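Probable ABC transporter phosphite binding protein PhnD1 (Prochlorococcus marinus str. MIT 9301, PDB 5LQ5) probably serves as the solute-binding protein of an ABC transporter, binding inorganic phosphite strongly and methylphosphonate or phosphate only very weakly. Local coordinates at residues R130-Y135 against K261-I266; N116-F121 against H146-K151; E89-F94 against L175-W180; T51-K56 against V209-L214. All blocks are in the same frame, centred on the assembly; numbering follows the deposited sequence. Where two conformers were deposited one is given.

In the fold
The chain opens contact 4 at residues 51-56, then contact 3 at 89-94, contact 2 at 116-121 and contact 1 at 130-135. The closings begin with 146-151, which shuts contact 2, followed by 175-180 for contact 3 and 209-214 for contact 4. Contact 2 is therefore nested in contact 3, and contact 3 in contact 4. Contact 1 closes last, at 261-266, and crosses all three. Contact 4 belongs to the six-stranded sheet, while contacts 2 and 3 share the five-stranded one, where Phe-119 touches Phe-94. Contact 1 ties helix 127-139, which packs on Phe-121 and Phe-94 of that second sheet, to the C-terminal helix 261-269.

Contact 1 (R130-Y135 against K261-I266); sequences RLMPEY and KNIEEI
Ile-266 wedges between Leu-131, Met-132 and Tyr-135 at this helix-helix crossing, where segments 130-135 and 261-266 of helices 127-139 and 261-269 meet at 68°, their axes 10.9 Å apart at closest approach. From its CB the side chain forks. The CG2 branch sits between two partners, Leu-131 CG and Tyr-135 CD1, each 3.8 Å from it. The other branch starts with CG1, 4.0 Å from Tyr-135 CE1, and ends in CD1, which stands over the middle of the Tyr-135 ring, 3.8 Å from its centroid, a CH-pi contact almost exactly on the ring normal. The same methyl lies 3.7 Å from Met-132 SD. The bend of Met-132 at chi2 turns its sulfur in to meet CD1 of Ile-266 and of Ile-263, and a further bend at chi3 brings CE to Ile-266 CD1 as well. An alanine at Tyr-135 would remove the ring and hydroxyl, and is likely to leave Ile-266 CD1 without its aromatic floor. Leu-131 lies near the bound phosphite, whose pocket takes in Ser-128 on the same helix. At the outer end, a water joins the helices, lying 2.9 Å from Tyr-135 OH and donating to Asn-262 OD1, also at 2.9 Å.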
# COMPACT_ATOMS: atom_id res chain seq x y z
N ARG A 130 -1.09 3.09 -8.72
CA ARG A 130 -1.79 2.85 -9.98
C ARG A 130 -3.17 3.47 -10.05
O ARG A 130 -3.42 4.29 -10.92
CB ARG A 130 -1.86 1.36 -10.33
CG ARG A 130 -2.33 1.08 -11.75
CD ARG A 130 -3.84 1.01 -11.88
NE ARG A 130 -4.24 0.94 -13.29
CZ ARG A 130 -4.23 -0.17 -14.04
NH1 ARG A 130 -3.92 -1.35 -13.52
NH2 ARG A 130 -4.55 -0.10 -15.34
N LEU A 131 -4.09 3.04 -9.17
CA LEU A 131 -5.49 3.40 -9.30
C LEU A 131 -5.66 4.92 -9.26
O LEU A 131 -6.28 5.52 -10.16
CB LEU A 131 -6.34 2.73 -8.22
CG LEU A 131 -7.85 2.92 -8.40
CD1 LEU A 131 -8.39 2.06 -9.54
CD2 LEU A 131 -8.61 2.69 -7.09
N MET A 132 -5.17 5.52 -8.19
CA MET A 132 -5.35 6.96 -8.03
C MET A 132 -4.52 7.76 -9.04
O MET A 132 -5.05 8.68 -9.65
CB MET A 132 -5.17 7.34 -6.58
CG MET A 132 -6.25 6.73 -5.66
SD MET A 132 -7.97 6.95 -6.15
CE MET A 132 -8.04 8.74 -6.11
N PRO A 133 -3.25 7.38 -9.28
CA PRO A 133 -2.51 8.05 -10.36
C PRO A 133 -3.21 8.03 -11.72
O PRO A 133 -3.28 9.08 -12.40
CB PRO A 133 -1.18 7.28 -10.38
CG PRO A 133 -0.95 6.99 -8.91
CD PRO A 133 -2.32 6.61 -8.41
N GLU A 134 -3.77 6.88 -12.10
CA GLU A 134 -4.51 6.77 -13.36
C GLU A 134 -5.77 7.67 -13.36
O GLU A 134 -6.06 8.35 -14.36
CB GLU A 134 -4.88 5.32 -13.73
CG GLU A 134 -5.46 5.22 -15.14
CD GLU A 134 -5.53 3.82 -15.74
OE1 GLU A 134 -5.21 2.83 -15.07
OE2 GLU A 134 -5.96 3.73 -16.91
N TYR A 135 -6.52 7.63 -12.27
CA TYR A 135 -7.67 8.51 -12.09
C TYR A 135 -7.31 9.98 -12.33
O TYR A 135 -8.00 10.68 -13.07
CB TYR A 135 -8.28 8.29 -10.69
CG TYR A 135 -9.49 9.10 -10.34
CD1 TYR A 135 -10.74 8.77 -10.87
CD2 TYR A 135 -9.41 10.11 -9.42
CE1 TYR A 135 -11.86 9.49 -10.51
CE2 TYR A 135 -10.51 10.83 -9.03
CZ TYR A 135 -11.73 10.51 -9.58
OH TYR A 135 -12.80 11.25 -9.18
N LYS A 261 -15.66 3.31 0.14
CA LYS A 261 -16.65 3.49 -0.93
C LYS A 261 -16.11 4.17 -2.19
O LYS A 261 -16.33 3.72 -3.31
CB LYS A 261 -17.88 4.28 -0.40
CG LYS A 261 -19.08 4.36 -1.32
CD LYS A 261 -20.12 5.31 -0.73
CE LYS A 261 -21.17 5.77 -1.74
NZ LYS A 261 -20.75 6.93 -2.58
N ASN A 262 -15.37 5.25 -1.98
CA ASN A 262 -14.80 6.02 -3.11
C ASN A 262 -13.74 5.20 -3.86
O ASN A 262 -13.74 5.16 -5.09
CB ASN A 262 -14.24 7.35 -2.61
CG ASN A 262 -13.58 8.15 -3.70
OD1 ASN A 262 -14.23 8.67 -4.63
ND2 ASN A 262 -12.26 8.23 -3.63
N ILE A 263 -12.91 4.46 -3.12
CA ILE A 263 -11.93 3.61 -3.80
C ILE A 263 -12.64 2.53 -4.62
O ILE A 263 -12.29 2.27 -5.76
CB ILE A 263 -10.97 2.95 -2.79
CG1 ILE A 263 -10.08 3.99 -2.10
CG2 ILE A 263 -10.10 1.87 -3.47
CD1 ILE A 263 -9.28 4.91 -2.97
N GLU A 264 -13.67 1.93 -4.02
CA GLU A 264 -14.44 0.91 -4.73
C GLU A 264 -15.04 1.48 -6.01
O GLU A 264 -14.97 0.85 -7.06
CB GLU A 264 -15.54 0.27 -3.85
CG GLU A 264 -16.22 -0.92 -4.52
CD GLU A 264 -17.13 -1.75 -3.63
OE1 GLU A 264 -17.32 -1.43 -2.43
OE2 GLU A 264 -17.63 -2.78 -4.16
N GLU A 265 -15.63 2.66 -5.91
CA GLU A 265 -16.28 3.29 -7.09
C GLU A 265 -15.30 3.62 -8.20
O GLU A 265 -15.57 3.39 -9.39
CB GLU A 265 -17.04 4.55 -6.66
CG GLU A 265 -18.27 4.17 -5.81
CD GLU A 265 -18.98 5.38 -5.21
OE1 GLU A 265 -18.47 6.52 -5.29
OE2 GLU A 265 -20.08 5.17 -4.65
N ILE A 266 -14.15 4.14 -7.81
CA ILE A 266 -13.07 4.42 -8.76
C ILE A 266 -12.58 3.10 -9.39
O ILE A 266 -12.39 3.03 -10.60
CB ILE A 266 -11.94 5.28 -8.14
CG1 ILE A 266 -12.46 6.69 -7.76
CG2 ILE A 266 -10.74 5.36 -9.09
CD1 ILE A 266 -11.47 7.59 -7.04
O HOH W 1 -13.35 10.85 -6.40

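Contact 2 (N116-F121 against H146-K151); sequences NLRFTF and HFKGKK
Phe-119, Lys-148 and Lys-151 grip one water between them through their backbones: it accepts from Phe-119 N at 3.0 Å and donates to Lys-148 O at 2.9 Å and to Lys-151 O at 2.7 Å. The carbonyl oxygen Leu-117 O receives the backbone N-H of Lys-148, with Lys-148 N 2.8 Å from Leu-117 O. A second backbone bond of the same length runs from Asn-116 N to His-146 O, and together the two clamp the loops at this end. Outside them the Lys-148 chain, bent at chi2 and chi3, curls back along Asn-116 until NZ stands 3.0 Å from Asn-116 OD1; the amine approaches from above the amide's carbonyl plane and meets no lone pair squarely. The aliphatic start of Arg-118 crosses that of Lys-148, CG against CB, whereas its guanidinium turns to Asp-171. All this belongs to a beta-alpha-beta crossover: strand 119-121 leads into helix 127-139, and residues 146-151 return the chain to strand 153-154, its parallel neighbour in the sheet. Inside, two aromatic rings meet. Phe-119 has CG anti to the backbone N (chi1 -176°), which carries its ring toward Phe-147. The two ring planes are 8° apart, but displaced so that little of one ring lies over the other. What lies over the centre of the Phe-147 ring is Phe-119 CB, 3.5 Å from the centroid in a CH-pi contact. A serine in place of Phe-147 would probably open a gap beneath Phe-119 CB and strip Leu-137 of helix 127-139 of an apolar partner.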
# COMPACT_ATOMS: atom_id res chain seq x y z
N ASN A 116 3.76 11.21 -24.18
CA ASN A 116 4.91 10.80 -25.01
C ASN A 116 6.20 10.56 -24.21
O ASN A 116 7.30 10.64 -24.74
CB ASN A 116 5.15 11.78 -26.18
CG ASN A 116 5.95 11.14 -27.35
OD1 ASN A 116 5.75 9.96 -27.73
ND2 ASN A 116 6.85 11.95 -27.94
N LEU A 117 6.04 10.28 -22.91
CA LEU A 117 7.16 9.84 -22.07
C LEU A 117 6.97 8.37 -21.76
O LEU A 117 5.86 7.84 -21.87
CB LEU A 117 7.25 10.64 -20.78
CG LEU A 117 7.56 12.14 -20.90
CD1 LEU A 117 7.63 12.76 -19.51
CD2 LEU A 117 8.85 12.38 -21.66
N ARG A 118 8.06 7.73 -21.36
CA ARG A 118 8.02 6.37 -20.85
C ARG A 118 7.60 6.43 -19.37
O ARG A 118 8.29 7.03 -18.54
CB ARG A 118 9.38 5.70 -21.00
CG ARG A 118 9.83 5.55 -22.45
CD ARG A 118 11.30 5.15 -22.53
NE ARG A 118 12.10 6.09 -21.76
CZ ARG A 118 13.30 5.82 -21.25
NH1 ARG A 118 13.84 4.66 -21.45
NH2 ARG A 118 13.93 6.72 -20.53
N PHE A 119 6.44 5.86 -19.06
CA PHE A 119 5.80 6.04 -17.73
C PHE A 119 5.56 4.67 -17.10
O PHE A 119 5.12 3.73 -17.77
CB PHE A 119 4.45 6.79 -17.85
CG PHE A 119 3.83 7.08 -16.53
CD1 PHE A 119 4.14 8.24 -15.86
CD2 PHE A 119 3.02 6.15 -15.91
CE1 PHE A 119 3.61 8.51 -14.60
CE2 PHE A 119 2.47 6.40 -14.67
CZ PHE A 119 2.78 7.57 -14.00
N THR A 120 5.89 4.56 -15.82
CA THR A 120 5.57 3.34 -15.04
C THR A 120 4.72 3.65 -13.79
O THR A 120 4.99 4.57 -13.03
CB THR A 120 6.80 2.52 -14.65
OG1 THR A 120 6.39 1.25 -14.12
CG2 THR A 120 7.70 3.23 -13.64
N PHE A 121 3.70 2.84 -13.61
CA PHE A 121 2.98 2.71 -12.39
C PHE A 121 3.68 1.68 -11.50
O PHE A 121 4.65 1.02 -11.88
CB PHE A 121 1.58 2.17 -12.68
CG PHE A 121 0.68 3.11 -13.46
CD1 PHE A 121 0.15 4.25 -12.89
CD2 PHE A 121 0.37 2.83 -14.76
CE1 PHE A 121 -0.71 5.05 -13.60
CE2 PHE A 121 -0.46 3.65 -15.48
CZ PHE A 121 -0.99 4.75 -14.90
N HIS A 146 -1.41 7.41 -24.43
CA HIS A 146 -0.62 8.63 -24.72
C HIS A 146 0.85 8.55 -24.35
O HIS A 146 1.63 9.42 -24.68
CB HIS A 146 -1.22 9.84 -24.04
CG HIS A 146 -2.59 10.18 -24.53
ND1 HIS A 146 -3.62 10.55 -23.69
CD2 HIS A 146 -3.12 10.18 -25.78
CE1 HIS A 146 -4.71 10.79 -24.40
NE2 HIS A 146 -4.44 10.56 -25.67
N PHE A 147 1.20 7.54 -23.58
CA PHE A 147 2.59 7.33 -23.22
C PHE A 147 3.39 6.75 -24.38
O PHE A 147 2.82 6.16 -25.31
CB PHE A 147 2.69 6.46 -21.98
CG PHE A 147 2.10 7.09 -20.72
CD1 PHE A 147 2.41 8.39 -20.35
CD2 PHE A 147 1.26 6.36 -19.90
CE1 PHE A 147 1.88 8.95 -19.20
CE2 PHE A 147 0.75 6.91 -18.74
CZ PHE A 147 1.05 8.20 -18.39
N LYS A 148 4.70 6.94 -24.30
CA LYS A 148 5.66 6.34 -25.25
C LYS A 148 5.39 4.82 -25.27
O LYS A 148 5.33 4.17 -24.22
CB LYS A 148 7.12 6.71 -24.85
CG LYS A 148 8.22 6.30 -25.83
CD LYS A 148 8.17 7.08 -27.12
CE LYS A 148 8.80 8.46 -27.02
NZ LYS A 148 8.64 9.19 -28.31
N GLY A 149 5.17 4.28 -26.46
CA GLY A 149 4.81 2.85 -26.61
C GLY A 149 3.33 2.49 -26.46
O GLY A 149 2.95 1.33 -26.61
N LYS A 150 2.50 3.50 -26.21
CA LYS A 150 1.03 3.40 -26.00
C LYS A 150 0.68 2.43 -24.86
O LYS A 150 -0.38 1.79 -24.81
CB LYS A 150 0.28 3.05 -27.31
CG LYS A 150 0.82 3.82 -28.52
CD LYS A 150 -0.27 4.41 -29.41
CE LYS A 150 0.36 5.28 -30.49
NZ LYS A 150 -0.63 6.22 -31.10
N LYS A 151 1.61 2.37 -23.91
CA LYS A 151 1.45 1.50 -22.74
C LYS A 151 2.21 2.10 -21.57
O LYS A 151 3.02 2.98 -21.73
CB LYS A 151 1.91 0.07 -23.03
CG LYS A 151 3.38 -0.10 -23.28
CD LYS A 151 3.69 -1.50 -23.76
CE LYS A 151 5.10 -1.88 -23.35
NZ LYS A 151 5.54 -3.20 -23.87
O HOH W 2 5.43 4.17 -21.30

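Contact 3 (E89-F94 against L175-W180); sequences EFKSVF and LNKQVW
Val-93 and Leu-175 form an antiparallel hydrogen-bonded pair at the tight heart of this contact, where strand 92-97 lies beside strand 172-176 just before the latter turns into helix 177-186. Val-93 N donates to Leu-175 O at 2.8 Å, and Leu-175 N returns a bond to Val-93 O at 2.9 Å. The valine side chain wedges into the first turn of the helix: CG1 touches Lys-177 CG at 3.7 Å, while CG2 meets Trp-180 CB, also at 3.7 Å, and the tip of Leu-175. Toward residue 91 the grip slackens. The bond from Lys-177 N to Lys-91 O stretches to 3.2 Å, and the two lysine chains run out on the partly exposed side, where Lys-91 NZ and Lys-177 NZ keep 5.5 Å apart and Lys-177 finds Glu-181 as its counter-charge. On the pocket side Asn-176 is the N-cap: its CG lies anti to the backbone N (chi1 175°), which lets OD1 accept from Val-179 N at 3.0 Å. The edge of the Phe-90 ring points at the flat of this amide, CZ lying 3.4 Å from ND2 with the planes perpendicular. As ND2 donates to the hydroxyl of Tyr-206, a phosphite-pocket residue whose ring also meets Phe-90 edge-to-face, the cap probably doubles as a second-shell support that positions that tyrosine.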
# COMPACT_ATOMS: atom_id res chain seq x y z
N GLU A 89 -6.08 10.28 4.75
CA GLU A 89 -5.70 11.43 3.89
C GLU A 89 -4.39 11.15 3.12
O GLU A 89 -3.43 11.94 3.16
CB GLU A 89 -5.59 12.73 4.71
CG GLU A 89 -4.55 12.71 5.83
CD GLU A 89 -5.16 12.68 7.22
OE1 GLU A 89 -5.99 11.79 7.48
OE2 GLU A 89 -4.83 13.55 8.06
N PHE A 90 -4.39 10.00 2.44
CA PHE A 90 -3.19 9.47 1.80
C PHE A 90 -2.99 10.16 0.44
O PHE A 90 -3.94 10.57 -0.20
CB PHE A 90 -3.28 7.95 1.64
CG PHE A 90 -1.95 7.26 1.66
CD1 PHE A 90 -1.33 7.01 2.86
CD2 PHE A 90 -1.28 6.89 0.48
CE1 PHE A 90 -0.08 6.46 2.93
CE2 PHE A 90 -0.02 6.30 0.55
CZ PHE A 90 0.59 6.10 1.78
N LYS A 91 -1.73 10.25 0.03
CA LYS A 91 -1.33 10.90 -1.22
C LYS A 91 -0.30 10.10 -2.01
O LYS A 91 0.49 9.33 -1.45
CB LYS A 91 -0.75 12.30 -0.96
CG LYS A 91 -1.70 13.22 -0.26
CD LYS A 91 -0.96 14.50 0.12
CE LYS A 91 -1.91 15.50 0.76
NZ LYS A 91 -1.18 16.77 1.00
N SER A 92 -0.33 10.30 -3.33
CA SER A 92 0.71 9.84 -4.21
C SER A 92 1.60 11.00 -4.62
O SER A 92 1.22 12.18 -4.54
CB SER A 92 0.14 9.22 -5.48
OG SER A 92 -0.75 8.14 -5.21
N VAL A 93 2.76 10.63 -5.12
CA VAL A 93 3.65 11.53 -5.85
C VAL A 93 3.92 11.00 -7.24
O VAL A 93 4.00 9.77 -7.49
CB VAL A 93 4.99 11.78 -5.13
CG1 VAL A 93 4.72 12.47 -3.80
CG2 VAL A 93 5.81 10.49 -4.93
N PHE A 94 3.98 11.94 -8.17
CA PHE A 94 4.57 11.73 -9.46
C PHE A 94 6.01 12.21 -9.40
O PHE A 94 6.28 13.31 -8.92
CB PHE A 94 3.82 12.47 -10.55
CG PHE A 94 2.47 11.87 -10.90
CD1 PHE A 94 2.29 11.15 -12.06
CD2 PHE A 94 1.38 12.04 -10.07
CE1 PHE A 94 1.04 10.63 -12.39
CE2 PHE A 94 0.13 11.51 -10.38
CZ PHE A 94 -0.04 10.79 -11.54
N LEU A 175 3.94 6.91 -7.26
CA LEU A 175 4.06 6.04 -6.09
C LEU A 175 3.51 6.66 -4.81
O LEU A 175 3.22 7.85 -4.75
CB LEU A 175 5.51 5.57 -5.87
CG LEU A 175 6.48 6.67 -5.46
CD1 LEU A 175 7.49 6.07 -4.50
CD2 LEU A 175 7.15 7.28 -6.69
N ASN A 176 3.42 5.80 -3.81
CA ASN A 176 3.15 6.11 -2.38
C ASN A 176 4.07 7.27 -1.91
O ASN A 176 5.29 7.18 -1.97
CB ASN A 176 3.42 4.81 -1.62
CG ASN A 176 3.32 4.92 -0.13
OD1 ASN A 176 3.73 5.92 0.47
ND2 ASN A 176 2.81 3.87 0.51
N LYS A 177 3.49 8.35 -1.39
CA LYS A 177 4.29 9.56 -1.00
C LYS A 177 5.19 9.28 0.22
O LYS A 177 6.33 9.75 0.29
CB LYS A 177 3.36 10.75 -0.71
CG LYS A 177 4.08 11.99 -0.17
CD LYS A 177 3.12 13.17 -0.23
CE LYS A 177 3.77 14.47 0.22
NZ LYS A 177 3.80 14.55 1.70
N GLN A 178 4.68 8.49 1.17
CA GLN A 178 5.49 8.07 2.35
C GLN A 178 6.74 7.28 1.97
O GLN A 178 7.80 7.46 2.52
CB GLN A 178 4.64 7.27 3.35
CG GLN A 178 5.30 7.09 4.71
CD GLN A 178 5.40 8.40 5.47
OE1 GLN A 178 4.38 9.02 5.76
NE2 GLN A 178 6.62 8.83 5.80
N VAL A 179 6.60 6.40 0.99
CA VAL A 179 7.72 5.59 0.53
C VAL A 179 8.76 6.49 -0.16
O VAL A 179 9.96 6.32 0.03
CB VAL A 179 7.28 4.43 -0.40
CG1 VAL A 179 8.47 3.73 -1.03
CG2 VAL A 179 6.48 3.38 0.39
N TRP A 180 8.28 7.43 -0.96
CA TRP A 180 9.14 8.40 -1.62
C TRP A 180 9.97 9.17 -0.58
O TRP A 180 11.21 9.24 -0.66
CB TRP A 180 8.31 9.36 -2.45
CG TRP A 180 9.01 10.62 -2.86
CD1 TRP A 180 8.72 11.90 -2.43
CD2 TRP A 180 10.11 10.75 -3.78
NE1 TRP A 180 9.58 12.80 -3.04
CE2 TRP A 180 10.43 12.12 -3.87
CE3 TRP A 180 10.85 9.83 -4.54
CZ2 TRP A 180 11.47 12.60 -4.68
CZ3 TRP A 180 11.89 10.30 -5.34
CH2 TRP A 180 12.19 11.68 -5.40

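Contact 4 (T51-K56 against V209-L214); sequences TGFRTK and VAQGDL
The Phe-53 ring carries the amide of Gln-211 on one face, with NE2 over its centre 3.5 Å above the plane and the two flat groups within 12° of parallel. At the ring's edge, CZ points into the peptide between Ala-210 and Gln-211, 3.7 Å from Ala-210 C, and the same CZ meets Val-209 CG1 obliquely. Gln-211 reaches this position by bending at chi2 (-73°), which folds the amide over the aromatic face. There NE2 donates to Phe-53 O at 2.8 Å, the acceptor lying in the amide plane, and makes a further bond to Leu-58 O. The carbonyl of Phe-53 is shared: Lys-56 N, at 3.1 Å, reaches Phe-53 O from the opposite face of its plane, as part of the Schellman motif that ends helix 46-54. The contact thus fastens the C-terminal end of that helix to the exit of strand 207-210, the antiparallel neighbour of strand 60-63 in the six-stranded sheet. Lys-56 lies on the solvent side. Its NZ makes a weak bond to Gln-211 OE1 at 3.3 Å and a long salt bridge to Asp-213 OD2 at 3.9 Å. With both NE2 hydrogens spent on backbone carbonyls, the amide is fixed in rotation and flat on the ring; its oxygen is thereby turned to the lysine, whose charge would probably polarise the amide and strengthen NE2 as a donor.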
# COMPACT_ATOMS: atom_id res chain seq x y z
N THR A 51 -5.49 -13.43 -2.87
CA THR A 51 -5.88 -14.84 -3.01
C THR A 51 -5.48 -15.67 -1.75
O THR A 51 -6.19 -16.54 -1.33
CB THR A 51 -5.23 -15.42 -4.28
OG1 THR A 51 -5.71 -14.67 -5.42
CG2 THR A 51 -5.52 -16.92 -4.45
N GLY A 52 -4.36 -15.34 -1.13
CA GLY A 52 -3.94 -16.03 0.11
C GLY A 52 -4.94 -15.75 1.24
O GLY A 52 -5.21 -16.58 2.11
N PHE A 53 -5.50 -14.56 1.22
CA PHE A 53 -6.53 -14.19 2.21
C PHE A 53 -7.80 -15.00 1.90
O PHE A 53 -8.36 -15.64 2.80
CB PHE A 53 -6.79 -12.69 2.23
CG PHE A 53 -7.68 -12.25 3.35
CD1 PHE A 53 -7.18 -12.08 4.64
CD2 PHE A 53 -9.03 -12.08 3.14
CE1 PHE A 53 -8.02 -11.69 5.67
CE2 PHE A 53 -9.87 -11.70 4.17
CZ PHE A 53 -9.37 -11.53 5.44
N ARG A 54 -8.23 -15.01 0.63
CA ARG A 54 -9.41 -15.76 0.22
C ARG A 54 -9.31 -17.25 0.57
O ARG A 54 -10.31 -17.83 1.04
CB ARG A 54 -9.69 -15.58 -1.28
CG ARG A 54 -10.95 -16.30 -1.75
CD ARG A 54 -11.10 -16.24 -3.25
NE ARG A 54 -10.00 -16.85 -3.99
CZ ARG A 54 -9.85 -18.15 -4.24
NH1 ARG A 54 -10.73 -19.07 -3.80
NH2 ARG A 54 -8.80 -18.54 -4.95
N THR A 55 -8.13 -17.86 0.37
CA THR A 55 -7.93 -19.30 0.66
C THR A 55 -7.60 -19.62 2.13
O THR A 55 -7.35 -20.75 2.49
CB THR A 55 -6.84 -19.95 -0.23
OG1 THR A 55 -5.60 -19.29 0.02
CG2 THR A 55 -7.23 -19.84 -1.68
N LYS A 56 -7.51 -18.58 2.95
CA LYS A 56 -7.26 -18.73 4.41
C LYS A 56 -5.82 -19.18 4.72
O LYS A 56 -5.52 -19.68 5.81
CB LYS A 56 -8.32 -19.61 5.09
CG LYS A 56 -9.72 -19.08 4.81
CD LYS A 56 -10.77 -19.54 5.82
CE LYS A 56 -12.18 -19.26 5.30
NZ LYS A 56 -12.43 -17.82 4.96
N VAL A 209 -6.89 -6.03 7.64
CA VAL A 209 -8.08 -6.85 7.44
C VAL A 209 -7.86 -8.20 8.10
O VAL A 209 -6.85 -8.84 7.86
CB VAL A 209 -8.42 -7.03 5.95
CG1 VAL A 209 -9.69 -7.86 5.79
CG2 VAL A 209 -8.58 -5.68 5.25
N ALA A 210 -8.85 -8.66 8.88
CA ALA A 210 -8.79 -9.98 9.52
C ALA A 210 -9.91 -10.90 9.01
O ALA A 210 -11.00 -10.43 8.62
CB ALA A 210 -8.89 -9.87 11.04
N GLN A 211 -9.65 -12.20 9.05
CA GLN A 211 -10.67 -13.23 8.80
C GLN A 211 -11.79 -13.08 9.82
O GLN A 211 -11.57 -12.69 10.98
CB GLN A 211 -10.11 -14.65 8.90
CG GLN A 211 -9.04 -14.99 7.89
CD GLN A 211 -9.54 -15.18 6.47
OE1 GLN A 211 -10.73 -15.23 6.21
NE2 GLN A 211 -8.61 -15.27 5.55
N GLY A 212 -12.98 -13.45 9.38
CA GLY A 212 -14.19 -13.40 10.19
C GLY A 212 -14.37 -14.56 11.13
O GLY A 212 -15.25 -14.52 11.99
N ASP A 213 -13.56 -15.59 10.98
CA ASP A 213 -13.75 -16.84 11.76
C ASP A 213 -12.74 -17.13 12.84
O ASP A 213 -12.59 -18.29 13.28
CB ASP A 213 -13.82 -18.04 10.82
CG ASP A 213 -12.57 -18.21 9.95
OD1 ASP A 213 -11.42 -17.95 10.38
OD2 ASP A 213 -12.74 -18.61 8.78
N LEU A 214 -12.05 -16.09 13.29
CA LEU A 214 -10.95 -16.32 14.21
C LEU A 214 -11.37 -16.92 15.55
O LEU A 214 -10.61 -17.71 16.12
CB LEU A 214 -10.11 -15.06 14.39
CG LEU A 214 -9.45 -14.63 13.07
CD1 LEU A 214 -8.63 -13.38 13.34
CD2 LEU A 214 -8.56 -15.70 12.44